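Local coordinates for protein peptidoglycan-binding domain 1 (Burkholderia, PDB 5NM7) that probably degrades bacterial peptidoglycan as a phage endolysin, joining a peptidoglycan-binding domain to a lysozyme-like N-acetylmuramidase unit, at residues E212-V215 with R216-A220. Numbering follows the deposited sequence.
Sequences EAFV and RFVLA. With GLY (glycine), chain E.
With CG trans to the backbone nitrogen (chi1 173°) and a bend at chi2, the Glu212 carboxylate swings along the helix to Arg216, one turn on, whose chain runs extended from CG to NE. The salt bridge that results is short and straight, Arg216 NE lying 2.7 Å from Glu212 OE2 with an N-H...O angle of 173°. The oxygen sits in the guanidinium plane and is approached on its anti side, while the two flat groups stand nearly perpendicular, 87° apart. A water donates to the same OE2 and makes a weak bond with Arg216 NH2. The other carboxylate oxygen, Glu212 OE1, accepts a hydrogen bond from N of the bound glycine, 2.8 Å from OE1, and is also salt-bridged to Arg86, so the buried acid is gripped at both oxygens. Glu212 lines this glycine site together with Asp79, Ala83 and Arg86.

On another side of the helix, Val218 CG2 lies over one face of the Phe214 ring, 3.8 Å from its centroid, a CH-pi contact. Val215 CG1 packs alongside Leu219 CD1 at 3.9 Å. The backbone between them keeps the i to i+4 hydrogen bonds of an alpha-helix, as in Val218 N to Phe214 O at 2.9 Å.

Arg216 is further fixed by a cation-pi contact with Tyr193 and a hydrogen bond from NH1 to the carbonyl oxygen of Leu191. Within the muramidase region, helix 207-219 packs through Val215 and Leu219 on helix 77-87, through Phe217, Val218 and Leu219 on helix 222-229, and through Ala213 on helix 196-205.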
ATOM      1  N   GLU A 212       4.336  -0.872   8.863  1.00 16.08           N
ATOM      2  CA  GLU A 212       5.282  -1.516   9.800  1.00 16.92           C
ATOM      3  C   GLU A 212       5.451  -2.978   9.433  1.00 17.67           C
ATOM      4  O   GLU A 212       6.566  -3.491   9.482  1.00 17.38           O
ATOM      5  CB  GLU A 212       4.832  -1.340  11.261  1.00 19.99           C
ATOM      6  CG  GLU A 212       5.626  -2.109  12.331  1.00 21.23           C
ATOM      7  CD  GLU A 212       7.084  -1.748  12.419  1.00 23.20           C
ATOM      8  OE1 GLU A 212       7.558  -0.704  11.897  1.00 27.93           O
ATOM      9  OE2 GLU A 212       7.850  -2.551  13.013  1.00 21.65           O
ATOM     10  N   ALA A 213       4.355  -3.653   9.039  1.00 16.74           N
ATOM     11  CA  ALA A 213       4.442  -5.014   8.567  1.00 16.29           C
ATOM     12  C   ALA A 213       5.322  -5.135   7.353  1.00 15.97           C
ATOM     13  O   ALA A 213       6.199  -6.054   7.274  1.00 17.09           O
ATOM     14  CB  ALA A 213       3.093  -5.621   8.297  1.00 17.50           C
ATOM     15  N   PHE A 214       5.141  -4.217   6.423  1.00 15.39           N
ATOM     16  CA  PHE A 214       6.026  -4.176   5.240  1.00 15.74           C
ATOM     17  C   PHE A 214       7.482  -3.983   5.634  1.00 16.06           C
ATOM     18  O   PHE A 214       8.346  -4.700   5.138  1.00 16.06           O
ATOM     19  CB  PHE A 214       5.579  -3.099   4.244  1.00 15.39           C
ATOM     20  CG  PHE A 214       6.584  -2.784   3.162  1.00 15.55           C
ATOM     21  CD1 PHE A 214       6.596  -3.508   1.988  1.00 16.59           C
ATOM     22  CD2 PHE A 214       7.502  -1.770   3.325  1.00 16.67           C
ATOM     23  CE1 PHE A 214       7.510  -3.245   1.006  1.00 17.41           C
ATOM     24  CE2 PHE A 214       8.438  -1.505   2.335  1.00 16.49           C
ATOM     25  CZ  PHE A 214       8.423  -2.238   1.178  1.00 16.73           C
ATOM     26  N   VAL A 215       7.741  -3.036   6.518  1.00 15.46           N
ATOM     27  CA  VAL A 215       9.118  -2.779   6.985  1.00 16.11           C
ATOM     28  C   VAL A 215       9.705  -4.062   7.569  1.00 16.87           C
ATOM     29  O   VAL A 215      10.829  -4.472   7.220  1.00 17.21           O
ATOM     30  CB  VAL A 215       9.142  -1.644   8.008  1.00 16.63           C
ATOM     31  CG1 VAL A 215      10.459  -1.570   8.749  1.00 17.48           C
ATOM     32  CG2 VAL A 215       8.858  -0.323   7.304  1.00 16.00           C
ATOM     33  N   ARG A 216       8.955  -4.704   8.460  1.00 16.11           N
ATOM     34  CA  ARG A 216       9.450  -5.967   9.050  1.00 15.77           C
ATOM     35  C   ARG A 216       9.681  -7.042   8.007  1.00 16.94           C
ATOM     36  O   ARG A 216      10.653  -7.804   8.116  1.00 16.91           O
ATOM     37  CB  ARG A 216       8.529  -6.458  10.150  1.00 17.28           C
ATOM     38  CG  ARG A 216       8.427  -5.498  11.338  1.00 17.36           C
ATOM     39  CD  ARG A 216       7.393  -6.047  12.302  1.00 18.94           C
ATOM     40  NE  ARG A 216       7.167  -5.176  13.453  1.00 20.36           N
ATOM     41  CZ  ARG A 216       6.622  -5.579  14.612  1.00 21.77           C
ATOM     42  NH1 ARG A 216       6.279  -6.845  14.801  1.00 21.52           N
ATOM     43  NH2 ARG A 216       6.436  -4.688  15.597  1.00 21.75           N
ATOM     44  N   PHE A 217       8.789  -7.128   7.019  1.00 16.61           N
ATOM     45  CA  PHE A 217       8.858  -8.099   5.946  1.00 16.48           C
ATOM     46  C   PHE A 217      10.144  -7.939   5.166  1.00 16.33           C
ATOM     47  O   PHE A 217      10.853  -8.922   4.905  1.00 16.89           O
ATOM     48  CB  PHE A 217       7.669  -7.949   5.022  1.00 17.10           C
ATOM     49  CG  PHE A 217       7.661  -8.893   3.872  1.00 17.71           C
ATOM     50  CD1 PHE A 217       8.004  -8.447   2.615  1.00 20.44           C
ATOM     51  CD2 PHE A 217       7.252 -10.215   4.014  1.00 19.56           C
ATOM     52  CE1 PHE A 217       7.961  -9.318   1.552  1.00 21.64           C
ATOM     53  CE2 PHE A 217       7.215 -11.097   2.954  1.00 22.20           C
ATOM     54  CZ  PHE A 217       7.581 -10.637   1.694  1.00 21.87           C
ATOM     55  N   VAL A 218      10.461  -6.695   4.861  1.00 15.66           N
ATOM     56  CA  VAL A 218      11.685  -6.388   4.115  1.00 17.30           C
ATOM     57  C   VAL A 218      12.911  -6.668   4.982  1.00 17.55           C
ATOM     58  O   VAL A 218      13.884  -7.271   4.502  1.00 16.45           O
ATOM     59  CB  VAL A 218      11.687  -4.975   3.565  1.00 17.72           C
ATOM     60  CG1 VAL A 218      12.987  -4.677   2.847  1.00 18.59           C
ATOM     61  CG2 VAL A 218      10.533  -4.811   2.565  1.00 18.99           C
ATOM     62  N   LEU A 219      12.862  -6.255   6.240  1.00 15.94           N
ATOM     63  CA  LEU A 219      13.960  -6.518   7.172  1.00 17.49           C
ATOM     64  C   LEU A 219      14.256  -8.004   7.322  1.00 17.64           C
ATOM     65  O   LEU A 219      15.420  -8.384   7.551  1.00 19.72           O
ATOM     66  CB  LEU A 219      13.711  -5.874   8.528  1.00 17.77           C
ATOM     67  CG  LEU A 219      13.821  -4.355   8.643  1.00 17.48           C
ATOM     68  CD1 LEU A 219      13.358  -3.840   9.980  1.00 19.56           C
ATOM     69  CD2 LEU A 219      15.229  -3.861   8.349  1.00 19.41           C
ATOM     70  N   ALA A 220      13.230  -8.839   7.206  1.00 16.34           N
ATOM     71  CA  ALA A 220      13.374 -10.292   7.310  1.00 18.70           C
ATOM     72  C   ALA A 220      13.994 -10.968   6.095  1.00 20.08           C
ATOM     73  O   ALA A 220      14.361 -12.143   6.183  1.00 21.40           O
ATOM     74  CB  ALA A 220      12.021 -10.921   7.616  1.00 19.17           C
TER
HETATM   75  N   GLY E 303       7.897   1.788  10.648  1.00 33.47           N
HETATM   76  CA  GLY E 303       6.779   2.168   9.717  1.00 37.15           C
HETATM   77  C   GLY E 303       5.611   2.779  10.448  1.00 37.57           C
HETATM   78  O   GLY E 303       5.732   2.930  11.659  1.00 44.30           O
HETATM   79  OXT GLY E 303       4.560   3.162   9.883  1.00 32.09           O
HETATM   80  O   HOH W   1       8.955  -2.398  15.489  1.00 23.51           O